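Local coordinates for protein polyporopepsin (Irpex lacteus, PDB 1WKR) that cleaves peptide bonds with broad specificity as a pepsin-like aspartic endopeptidase and clots milk, at residues A[11-16]-A[99-104]; A[27-32]-A[36-41]; A[75-80]-A[87-92]; A[272-275]-A[280-283]. All coordinates share one frame; numbering follows the deposited sequence.

Interaction 1: residues A[11-16]-A[99-104]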
loop_
_atom_site.group_PDB
_atom_site.type_symbol
_atom_site.label_atom_id
_atom_site.label_comp_id
_atom_site.label_asym_id
_atom_site.label_seq_id
_atom_site.Cartn_x
_atom_site.Cartn_y
_atom_site.Cartn_z
ATOM N N LEU A 11 4.813 1.300 10.845
ATOM C CA LEU A 11 3.519 1.128 11.521
ATOM C C LEU A 11 2.379 1.642 10.677
ATOM O O LEU A 11 1.389 0.901 10.432
ATOM C CB LEU A 11 3.459 1.841 12.924
ATOM C CG LEU A 11 4.616 1.521 13.823
ATOM C CD1 LEU A 11 4.388 2.189 15.202
ATOM C CD2 LEU A 11 4.895 0.037 13.958
ATOM N N VAL A 12 2.453 2.867 10.196
ATOM C CA VAL A 12 1.417 3.447 9.322
ATOM C C VAL A 12 1.748 3.278 7.856
ATOM O O VAL A 12 0.888 3.470 6.983
ATOM C CB VAL A 12 1.103 4.914 9.680
ATOM C CG1 VAL A 12 0.555 4.992 11.147
ATOM C CG2 VAL A 12 2.294 5.840 9.548
ATOM N N ASP A 13 3.013 3.020 7.541
ATOM C CA ASP A 13 3.461 2.854 6.140
ATOM C C ASP A 13 4.706 2.021 6.149
ATOM O O ASP A 13 5.273 1.761 7.230
ATOM C CB ASP A 13 3.678 4.242 5.466
ATOM C CG ASP A 13 4.655 5.098 6.239
ATOM O OD1 ASP A 13 5.780 4.727 6.428
ATOM O OD2 ASP A 13 4.213 6.267 6.591
ATOM N N TYR A 14 5.135 1.586 4.967
ATOM C CA TYR A 14 6.466 1.006 4.759
ATOM C C TYR A 14 7.280 1.957 3.889
ATOM O O TYR A 14 6.730 2.616 2.991
ATOM C CB TYR A 14 6.372 -0.339 3.972
ATOM C CG TYR A 14 6.320 -1.550 4.883
ATOM C CD1 TYR A 14 5.099 -1.977 5.448
ATOM C CD2 TYR A 14 7.461 -2.295 5.131
ATOM C CE1 TYR A 14 5.067 -3.121 6.285
ATOM C CE2 TYR A 14 7.424 -3.431 5.907
ATOM C CZ TYR A 14 6.219 -3.853 6.458
ATOM O OH TYR A 14 6.175 -4.989 7.229
ATOM N N VAL A 15 8.601 1.976 4.146
ATOM C CA VAL A 15 9.522 2.736 3.322
ATOM C C VAL A 15 10.603 1.851 2.803
ATOM O O VAL A 15 10.912 0.769 3.299
ATOM C CB VAL A 15 10.184 3.877 4.115
ATOM C CG1 VAL A 15 9.128 4.947 4.404
ATOM C CG2 VAL A 15 10.863 3.390 5.403
ATOM N N VAL A 16 11.231 2.313 1.705
ATOM C CA VAL A 16 12.442 1.718 1.159
ATOM C C VAL A 16 13.428 2.855 0.949
ATOM O O VAL A 16 13.093 3.981 0.648
ATOM C CB VAL A 16 12.233 0.950 -0.169
ATOM C CG1 VAL A 16 11.421 -0.299 0.027
ATOM C CG2 VAL A 16 11.550 1.847 -1.205
ATOM N N ASP A 99 4.768 13.250 7.086
ATOM C CA ASP A 99 5.681 13.051 8.235
ATOM C C ASP A 99 6.290 11.649 8.202
ATOM O O ASP A 99 5.611 10.618 7.893
ATOM C CB ASP A 99 4.899 13.235 9.539
ATOM C CG ASP A 99 4.661 14.721 9.809
ATOM O OD1 ASP A 99 5.235 15.567 9.133
ATOM O OD2 ASP A 99 3.874 14.971 10.864
ATOM N N GLY A 100 7.617 11.630 8.474
ATOM C CA GLY A 100 8.322 10.348 8.578
ATOM C C GLY A 100 8.936 9.816 7.268
ATOM O O GLY A 100 9.544 8.769 7.324
ATOM N N VAL A 101 8.695 10.533 6.122
ATOM C CA VAL A 101 9.220 10.066 4.826
ATOM C C VAL A 101 9.714 11.259 4.005
ATOM O O VAL A 101 9.402 12.405 4.214
ATOM C CB VAL A 101 8.147 9.278 4.064
ATOM C CG1 VAL A 101 7.609 8.069 4.902
ATOM C CG2 VAL A 101 7.022 10.114 3.542
ATOM N N ASP A 102 10.547 10.898 2.988
ATOM C CA ASP A 102 11.011 11.859 1.984
ATOM C C ASP A 102 10.067 12.099 0.833
ATOM O O ASP A 102 10.202 13.028 0.092
ATOM C CB ASP A 102 12.357 11.446 1.432
ATOM C CG ASP A 102 13.515 11.668 2.396
ATOM O OD1 ASP A 102 13.813 12.892 2.622
ATOM O OD2 ASP A 102 14.110 10.747 2.916
ATOM N N GLY A 103 9.101 11.157 0.634
ATOM C CA GLY A 103 8.253 11.186 -0.529
ATOM C C GLY A 103 7.698 9.765 -0.735
ATOM O O GLY A 103 7.609 8.991 0.209
ATOM N N ILE A 104 7.328 9.484 -2.004
ATOM C CA ILE A 104 6.637 8.229 -2.362
ATOM C C ILE A 104 7.411 7.510 -3.461
ATOM O O ILE A 104 7.884 8.152 -4.424
ATOM C CB ILE A 104 5.164 8.494 -2.790
ATOM C CG1 ILE A 104 4.364 8.887 -1.560
ATOM C CG2 ILE A 104 4.576 7.283 -3.524
ATOM C CD1 ILE A 104 2.854 9.147 -1.848
HETATM O O HOH W 1 5.784 7.787 8.046
#
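Val15 and Val101 meet methyl to methyl: CG1 of Val15 lies 3.5 Å from CG1 of Val101, the one apolar touch between residues 11-16 and 99-104. In both valines CG1 stands beside the backbone N, anti to the carbonyl carbon (chi1 -70° in Val15, -57° in Val101), and the two side chains cross at a slant. The same Val101 methyl also reaches the carboxylate of Asp13, with CG1 of Val101 4.1 Å from OD1 of Asp13; these two side chains come from opposite directions, and the approach is plain van der Waals packing.

The polar part of the contact runs through one water. It donates to OD2 of Asp13 at 2.6 Å and to the carbonyl O of Asp99 at 2.8 Å, bridging a side chain on one segment to the backbone of the other. The second carboxylate oxygen of Asp13, OD1, accepts a hydrogen bond from Gln10 NE2, and that amide nitrogen also bonds to Gly100 O. Gln10 and the water thus form two separate polar links between the same two loops.

Around this, strand 14-20 pairs with strand 25-32, placing the contact in the N-terminal lobe of the pepsin fold; the side chain of Asp13 is about 8 Å from that of the catalytic Asp32. With Gln10 on one carboxylate oxygen and the bridging water on the other, the buried Asp13 is held in a fixed orientation, and its polar end is satisfied while the valine methyls fill the apolar side of the contact.

Interaction 2: residues A[27-32]-A[36-41]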
loop_
_atom_site.group_PDB
_atom_site.type_symbol
_atom_site.label_atom_id
_atom_site.label_comp_id
_atom_site.label_asym_id
_atom_site.label_seq_id
_atom_site.Cartn_x
_atom_site.Cartn_y
_atom_site.Cartn_z
ATOM N N TYR A 27 17.183 8.573 -0.126
ATOM C CA TYR A 27 15.946 9.111 0.361
ATOM C C TYR A 27 15.106 7.918 0.846
ATOM O O TYR A 27 15.140 6.821 0.266
ATOM C CB TYR A 27 15.175 9.826 -0.752
ATOM C CG TYR A 27 15.978 10.987 -1.339
ATOM C CD1 TYR A 27 16.946 10.743 -2.305
ATOM C CD2 TYR A 27 15.774 12.280 -0.908
ATOM C CE1 TYR A 27 17.699 11.767 -2.853
ATOM C CE2 TYR A 27 16.552 13.377 -1.470
ATOM C CZ TYR A 27 17.447 13.021 -2.408
ATOM O OH TYR A 27 18.210 14.088 -3.002
ATOM N N SER A 28 14.270 8.141 1.879
ATOM C CA SER A 28 13.406 7.052 2.401
ATOM C C SER A 28 12.011 7.305 1.832
ATOM O O SER A 28 11.336 8.245 2.241
ATOM C CB SER A 28 13.468 7.102 3.895
ATOM O OG SER A 28 12.679 6.029 4.401
ATOM N N LEU A 29 11.595 6.489 0.857
ATOM C CA LEU A 29 10.367 6.710 0.140
ATOM C C LEU A 29 9.325 5.719 0.547
ATOM O O LEU A 29 9.566 4.508 0.709
ATOM C CB LEU A 29 10.585 6.614 -1.369
ATOM C CG LEU A 29 11.629 7.629 -1.956
ATOM C CD1 LEU A 29 11.503 7.637 -3.450
ATOM C CD2 LEU A 29 11.349 9.086 -1.461
ATOM N N LEU A 30 8.077 6.222 0.686
ATOM C CA LEU A 30 6.933 5.423 1.121
ATOM C C LEU A 30 6.479 4.513 -0.019
ATOM O O LEU A 30 6.227 4.971 -1.135
ATOM C CB LEU A 30 5.844 6.407 1.535
ATOM C CG LEU A 30 4.596 5.833 2.257
ATOM C CD1 LEU A 30 3.962 6.906 3.146
ATOM C CD2 LEU A 30 3.548 5.328 1.243
ATOM N N VAL A 31 6.363 3.232 0.264
ATOM C CA VAL A 31 5.965 2.242 -0.754
ATOM C C VAL A 31 4.469 2.350 -1.016
ATOM O O VAL A 31 3.645 2.011 -0.146
ATOM C CB VAL A 31 6.299 0.823 -0.326
ATOM C CG1 VAL A 31 5.778 -0.210 -1.329
ATOM C CG2 VAL A 31 7.811 0.676 -0.101
ATOM N N ASP A 32 4.089 2.811 -2.229
ATOM C CA ASP A 32 2.660 3.069 -2.493
ATOM C C ASP A 32 2.187 2.424 -3.782
ATOM O O ASP A 32 2.436 2.902 -4.878
ATOM C CB ASP A 32 2.449 4.598 -2.550
ATOM C CG ASP A 32 1.033 5.007 -2.464
ATOM O OD1 ASP A 32 0.154 4.141 -2.125
ATOM O OD2 ASP A 32 0.686 6.191 -2.732
ATOM N N SER A 36 1.179 6.551 -8.315
ATOM C CA SER A 36 2.103 6.142 -9.362
ATOM C C SER A 36 3.141 7.157 -9.686
ATOM O O SER A 36 3.914 6.973 -10.645
ATOM C CB SER A 36 1.301 5.766 -10.622
ATOM O OG SER A 36 0.323 4.789 -10.209
ATOM N N ASN A 37 3.241 8.220 -8.882
ATOM C CA ASN A 37 4.281 9.240 -9.060
ATOM C C ASN A 37 5.328 9.006 -8.016
ATOM O O ASN A 37 5.045 8.927 -6.803
ATOM C CB ASN A 37 3.679 10.645 -8.833
ATOM C CG ASN A 37 2.765 11.069 -9.935
ATOM O OD1 ASN A 37 1.669 10.509 -10.131
ATOM N ND2 ASN A 37 3.183 12.047 -10.784
ATOM N N THR A 38 6.585 8.834 -8.457
ATOM C CA THR A 38 7.737 8.752 -7.541
ATOM C C THR A 38 8.251 10.147 -7.295
ATOM O O THR A 38 8.519 10.853 -8.291
ATOM C CB THR A 38 8.800 7.812 -8.092
ATOM O OG1 THR A 38 8.287 6.472 -8.023
ATOM C CG2 THR A 38 10.085 7.862 -7.270
ATOM N N TRP A 39 8.325 10.577 -6.048
ATOM C CA TRP A 39 8.756 11.956 -5.752
ATOM C C TRP A 39 9.442 12.002 -4.450
ATOM O O TRP A 39 9.302 11.143 -3.562
ATOM C CB TRP A 39 7.524 12.886 -5.780
ATOM C CG TRP A 39 6.493 12.638 -4.700
ATOM C CD1 TRP A 39 5.400 11.843 -4.764
ATOM C CD2 TRP A 39 6.471 13.279 -3.399
ATOM N NE1 TRP A 39 4.680 11.911 -3.582
ATOM C CE2 TRP A 39 5.293 12.823 -2.740
ATOM C CE3 TRP A 39 7.286 14.205 -2.764
ATOM C CZ2 TRP A 39 4.944 13.222 -1.467
ATOM C CZ3 TRP A 39 6.945 14.619 -1.484
ATOM C CH2 TRP A 39 5.757 14.160 -0.840
ATOM N N LEU A 40 10.199 13.091 -4.280
ATOM C CA LEU A 40 10.965 13.342 -3.060
ATOM C C LEU A 40 10.899 14.856 -2.745
ATOM O O LEU A 40 10.368 15.646 -3.532
ATOM C CB LEU A 40 12.428 12.833 -3.197
ATOM C CG LEU A 40 13.230 13.419 -4.348
ATOM C CD1 LEU A 40 13.857 14.811 -4.017
ATOM C CD2 LEU A 40 14.356 12.439 -4.685
ATOM N N GLY A 41 11.420 15.222 -1.583
ATOM C CA GLY A 41 11.468 16.660 -1.198
ATOM C C GLY A 41 10.660 16.908 0.017
ATOM O O GLY A 41 10.589 18.108 0.456
#
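Leu40 sets a methyl squarely over the ring of Tyr27, within the N-terminal lobe of the pepsin-like fold, where the strand ending in the catalytic Asp32 runs past residues 36-41. CD2 of Leu40 sits 3.7 Å from the centroid of the Tyr27 ring and only 4° off its normal, a CH-pi contact over the face. CD1 of Leu40 also touches the ring, 4.0 Å from CE2 of Tyr27. In Leu40, CG lies between the backbone N and the carbonyl carbon (chi1 58°), and this together with chi2 of 83° puts CD2 over the ring and CD1 beside CE2.

Leu29 fills the next step along the strand. Its CD1 touches CG2 of Thr38 at 4.1 Å, the two side chains crossing at about a right angle.

Farther out, the polar ends are fixed by other partners: Tyr27 OH is bonded to Val47 N, and Thr38 OG1 to Gly106 N on strand 103-106. At the far end of strand 25-32, Asp32 OD1 is hydrogen-bonded to Gly34 N and to the bound peptide inhibitor, and OD2 to Ser35 OG. Leu105 of strand 103-106 packs on both Thr38 and Leu29, and the other methyl of Leu29, CD2, lies 3.6 Å from the carbonyl O of Trp39.

Interaction 3: residues A[75-80]-A[87-92]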
loop_
_atom_site.group_PDB
_atom_site.type_symbol
_atom_site.label_atom_id
_atom_site.label_comp_id
_atom_site.label_asym_id
_atom_site.label_seq_id
_atom_site.Cartn_x
_atom_site.Cartn_y
_atom_site.Cartn_z
ATOM N N ASP A 75 16.129 11.674 -13.502
ATOM C CA ASP A 75 17.336 11.409 -12.748
ATOM C C ASP A 75 17.589 9.902 -12.683
ATOM O O ASP A 75 16.694 9.091 -13.081
ATOM C CB ASP A 75 17.226 12.003 -11.316
ATOM C CG ASP A 75 18.577 12.484 -10.799
ATOM O OD1 ASP A 75 19.599 11.871 -11.068
ATOM O OD2 ASP A 75 18.581 13.431 -9.962
ATOM N N THR A 76 18.743 9.502 -12.234
ATOM C CA THR A 76 19.078 8.077 -12.065
ATOM C C THR A 76 18.587 7.663 -10.707
ATOM O O THR A 76 18.949 8.251 -9.675
ATOM C CB THR A 76 20.574 7.881 -12.185
ATOM O OG1 THR A 76 20.912 8.158 -13.556
ATOM C CG2 THR A 76 20.989 6.437 -11.913
ATOM N N VAL A 77 17.783 6.602 -10.671
ATOM C CA VAL A 77 17.202 6.060 -9.409
ATOM C C VAL A 77 17.737 4.693 -9.169
ATOM O O VAL A 77 17.726 3.833 -10.113
ATOM C CB VAL A 77 15.662 6.048 -9.591
ATOM C CG1 VAL A 77 14.991 5.249 -8.481
ATOM C CG2 VAL A 77 15.162 7.506 -9.610
ATOM N N THR A 78 18.146 4.396 -7.950
ATOM C CA THR A 78 18.698 3.075 -7.569
ATOM C C THR A 78 17.837 2.450 -6.514
ATOM O O THR A 78 17.466 3.082 -5.519
ATOM C CB THR A 78 20.127 3.270 -6.977
ATOM O OG1 THR A 78 20.968 3.970 -7.981
ATOM C CG2 THR A 78 20.794 2.000 -6.752
ATOM N N LEU A 79 17.458 1.201 -6.778
ATOM C CA LEU A 79 16.629 0.390 -5.891
ATOM C C LEU A 79 17.435 -0.906 -5.662
ATOM O O LEU A 79 17.499 -1.783 -6.517
ATOM C CB LEU A 79 15.286 0.040 -6.589
ATOM C CG LEU A 79 14.385 1.272 -6.754
ATOM C CD1 LEU A 79 13.234 1.012 -7.749
ATOM C CD2 LEU A 79 13.805 1.621 -5.386
ATOM N N GLY A 80 18.028 -1.001 -4.487
ATOM C CA GLY A 80 18.937 -2.183 -4.215
ATOM C C GLY A 80 19.997 -2.202 -5.231
ATOM O O GLY A 80 20.787 -1.120 -5.389
ATOM N N GLN A 87 14.757 7.968 -14.919
ATOM C CA GLN A 87 13.434 7.901 -14.260
ATOM C C GLN A 87 12.852 9.300 -14.072
ATOM O O GLN A 87 13.561 10.181 -13.581
ATOM C CB GLN A 87 13.598 7.225 -12.895
ATOM C CG GLN A 87 12.262 7.187 -12.099
ATOM C CD GLN A 87 11.194 6.368 -12.760
ATOM O OE1 GLN A 87 11.475 5.203 -13.146
ATOM N NE2 GLN A 87 9.978 6.878 -12.889
ATOM N N SER A 88 11.617 9.505 -14.477
ATOM C CA SER A 88 10.942 10.789 -14.222
ATOM C C SER A 88 10.475 10.757 -12.758
ATOM O O SER A 88 9.753 9.815 -12.346
ATOM C CB SER A 88 9.842 10.946 -15.180
ATOM O OG SER A 88 9.229 12.233 -14.992
ATOM N N ILE A 89 10.841 11.778 -12.008
ATOM C CA ILE A 89 10.485 11.947 -10.585
ATOM C C ILE A 89 9.926 13.317 -10.348
ATOM O O ILE A 89 10.320 14.329 -11.002
ATOM C CB ILE A 89 11.703 11.693 -9.663
ATOM C CG1 ILE A 89 12.860 12.701 -9.921
ATOM C CG2 ILE A 89 12.195 10.254 -9.846
ATOM C CD1 ILE A 89 13.886 12.657 -8.875
ATOM N N GLY A 90 9.093 13.460 -9.351
ATOM C CA GLY A 90 8.683 14.757 -8.818
ATOM C C GLY A 90 9.571 15.202 -7.682
ATOM O O GLY A 90 10.141 14.418 -6.936
ATOM N N VAL A 91 9.687 16.539 -7.582
ATOM C CA VAL A 91 10.438 17.178 -6.499
ATOM C C VAL A 91 9.502 18.226 -5.873
ATOM O O VAL A 91 9.151 19.197 -6.535
ATOM C CB VAL A 91 11.756 17.789 -7.008
ATOM C CG1 VAL A 91 12.440 18.537 -5.867
ATOM C CG2 VAL A 91 12.656 16.657 -7.499
ATOM N N ALA A 92 9.121 17.958 -4.654
ATOM C CA ALA A 92 8.032 18.783 -4.042
ATOM C C ALA A 92 8.563 20.131 -3.564
ATOM O O ALA A 92 9.625 20.185 -2.872
ATOM C CB ALA A 92 7.467 18.013 -2.817
#
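Asp75 and Gln87 face each other as an antiparallel hydrogen-bonded pair. Asp75 N donates a hydrogen bond to Gln87 O at 3.0 Å, with the donor tilted 22° from the carbonyl plane. The return bond, Gln87 N to Asp75 O at 2.9 Å, is weak because its N-H...O angle is only 120°.

Both side chains spend their polar atoms away from the partner strand. Asp75 OD1 takes Thr76 N on its anti side, at 2.8 Å, as well as Thr51 OG1, while OD2 is bonded to Tyr46 OH; every carboxylate oxygen is therefore engaged. Gln87 bends at chi2, and its NE2 bonds to Ser88 O at 3.0 Å, nearly straight and close to the amide plane. NE2 also meets Pro126 O, and OE1 is taken by Asn131 ND2 in helix 128-134.

Beside these bonds lies an apolar patch. CG2 of Val77 is 3.6 Å from CB of Gln87 and 4.1 Å from CG2 of Ile89, and CD1 of Ile89 touches CB of Asp75 at 4.2 Å. Past the Asp75-Gln87 pair the segments part by register, Val77 bonding to Ile84 and Ile89 to Tyr73. Their 93° angle marks a strongly bent and coiled beta hairpin, strands 67-79 and 82-96 of the N-terminal lobe.

Interaction 4: residues A[272-275]-A[280-283]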
loop_
_atom_site.group_PDB
_atom_site.type_symbol
_atom_site.label_atom_id
_atom_site.label_comp_id
_atom_site.label_asym_id
_atom_site.label_seq_id
_atom_site.Cartn_x
_atom_site.Cartn_y
_atom_site.Cartn_z
ATOM N N GLN A 272 -6.800 -8.357 12.958
ATOM C CA GLN A 272 -7.742 -7.225 12.919
ATOM C C GLN A 272 -7.444 -6.161 13.925
ATOM O O GLN A 272 -8.152 -5.156 13.950
ATOM C CB GLN A 272 -9.172 -7.741 13.132
ATOM C CG GLN A 272 -9.728 -8.481 11.897
ATOM C CD GLN A 272 -11.031 -9.168 12.223
ATOM O OE1 GLN A 272 -12.032 -8.518 12.549
ATOM N NE2 GLN A 272 -11.037 -10.468 12.198
ATOM N N ILE A 273 -6.405 -6.339 14.755
ATOM C CA ILE A 273 -6.115 -5.365 15.834
ATOM C C ILE A 273 -4.771 -4.715 15.610
ATOM O O ILE A 273 -3.852 -5.279 15.004
ATOM C CB ILE A 273 -6.250 -5.984 17.265
ATOM C CG1 ILE A 273 -4.996 -6.770 17.673
ATOM C CG2 ILE A 273 -7.543 -6.780 17.339
ATOM C CD1 ILE A 273 -5.063 -7.292 19.096
ATOM N N TRP A 274 -4.633 -3.459 16.125
ATOM C CA TRP A 274 -3.376 -2.744 16.129
ATOM C C TRP A 274 -2.395 -3.430 17.091
ATOM O O TRP A 274 -2.880 -3.943 18.146
ATOM C CB TRP A 274 -3.637 -1.288 16.543
ATOM C CG TRP A 274 -2.452 -0.399 16.549
ATOM C CD1 TRP A 274 -1.599 -0.163 17.548
ATOM C CD2 TRP A 274 -1.950 0.351 15.411
ATOM N NE1 TRP A 274 -0.560 0.678 17.152
ATOM C CE2 TRP A 274 -0.775 0.979 15.851
ATOM C CE3 TRP A 274 -2.337 0.495 14.085
ATOM C CZ2 TRP A 274 0.053 1.807 14.980
ATOM C CZ3 TRP A 274 -1.618 1.344 13.239
ATOM C CH2 TRP A 274 -0.410 1.928 13.664
ATOM N N PRO A 275 -1.122 -3.494 16.815
ATOM C CA PRO A 275 -0.173 -4.131 17.767
ATOM C C PRO A 275 -0.229 -3.457 19.128
ATOM O O PRO A 275 0.120 -2.275 19.284
ATOM C CB PRO A 275 1.185 -3.938 17.074
ATOM C CG PRO A 275 1.015 -2.857 16.047
ATOM C CD PRO A 275 -0.427 -3.035 15.598
ATOM N N THR A 280 0.537 3.223 22.056
ATOM C CA THR A 280 0.761 4.682 22.266
ATOM C C THR A 280 1.032 5.321 20.929
ATOM O O THR A 280 0.787 6.565 20.823
ATOM C CB THR A 280 1.963 4.913 23.218
ATOM O OG1 THR A 280 3.031 4.317 22.722
ATOM C CG2 THR A 280 1.634 4.403 24.465
ATOM N N ALA A 281 1.455 4.623 19.941
ATOM C CA ALA A 281 1.784 5.221 18.598
ATOM C C ALA A 281 0.541 5.803 17.987
ATOM O O ALA A 281 0.609 6.668 17.085
ATOM C CB ALA A 281 2.439 4.233 17.681
ATOM N N ILE A 282 -0.662 5.316 18.307
ATOM C CA ILE A 282 -1.967 5.802 17.808
ATOM C C ILE A 282 -2.819 6.501 18.850
ATOM O O ILE A 282 -3.963 6.769 18.656
ATOM C CB ILE A 282 -2.718 4.708 17.068
ATOM C CG1 ILE A 282 -2.904 3.420 17.903
ATOM C CG2 ILE A 282 -2.235 4.505 15.639
ATOM C CD1 ILE A 282 -3.950 3.266 18.719
ATOM N N GLY A 283 -2.158 6.795 20.012
ATOM C CA GLY A 283 -2.878 7.616 21.056
ATOM C C GLY A 283 -3.680 6.757 22.021
ATOM O O GLY A 283 -4.413 7.238 22.738
#
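Trp274 lays one face of its indole against the side chain of Ile282. CG2 of the isoleucine sits over the six-membered ring, 3.7 Å from its centroid and 15° off the normal, a CH-pi contact whose shortest atom pair is Ile282 CG2 to Trp274 CZ2 at 3.6 Å. CG1 of Ile282 covers the other ring of the indole, 3.7 Å from Trp274 NE1. The branched side chain thus spans both rings, the two residues sliding past each other in opposite directions. Trp274 extends its indole with CG anti to the backbone N (chi1 -178°), toward the turn that carries Ile282.

On the opposite face, CD of the following Pro275 lies 3.5 Å above the ring plane, offset toward the rim, so the indole is sandwiched between proline and isoleucine. Ala281 comes in at the edge, near the ring plane, with CB 4.3 Å from CZ2 of Trp274.

The turn at 280-283 is closed by its own backbone bond, Gly283 N to Thr280 O at 3.1 Å. Trp274 NE1 is hydrogen-bonded to Leu278 O, within the same loop between strands 263-267 and 289-295, in the C-terminal lobe of the pepsin fold and away from the catalytic aspartates. Ile282 also packs on Tyr290 of the latter strand.

No hydrogen bond crosses between the segments, which meet by apolar packing and a CH-pi contact; the one polar atom of the indole is satisfied by Leu278, and that bond together with the flanking aliphatic groups fixes the ring's rotation within its own loop.

Interactions 1, 2 and 3 belong to the N-terminal lobe and form a series in which interaction 2 touches both 1 and 3. Interactions 1 and 2 have centres 8 Å apart and are joined by a probable hydrogen bond from Ser28 N to Asp102 OD2 (2.8 Å). Interactions 2 and 3, 9 Å apart, meet through the pairing of strands 39-40 and 82-96, with Leu40 O 2.9 Å from Ala92 N. Interaction 2 contains the catalytic Asp32, which binds the inhibitor; in interaction 1 the Asp13 side chain lies about 8 Å from that of Asp32 and about 9 Å from that of Asp212. Interaction 4, away from the active site, touches interaction 1: Leu11 CD1 packs on Ala281 CB at 3.8 Å.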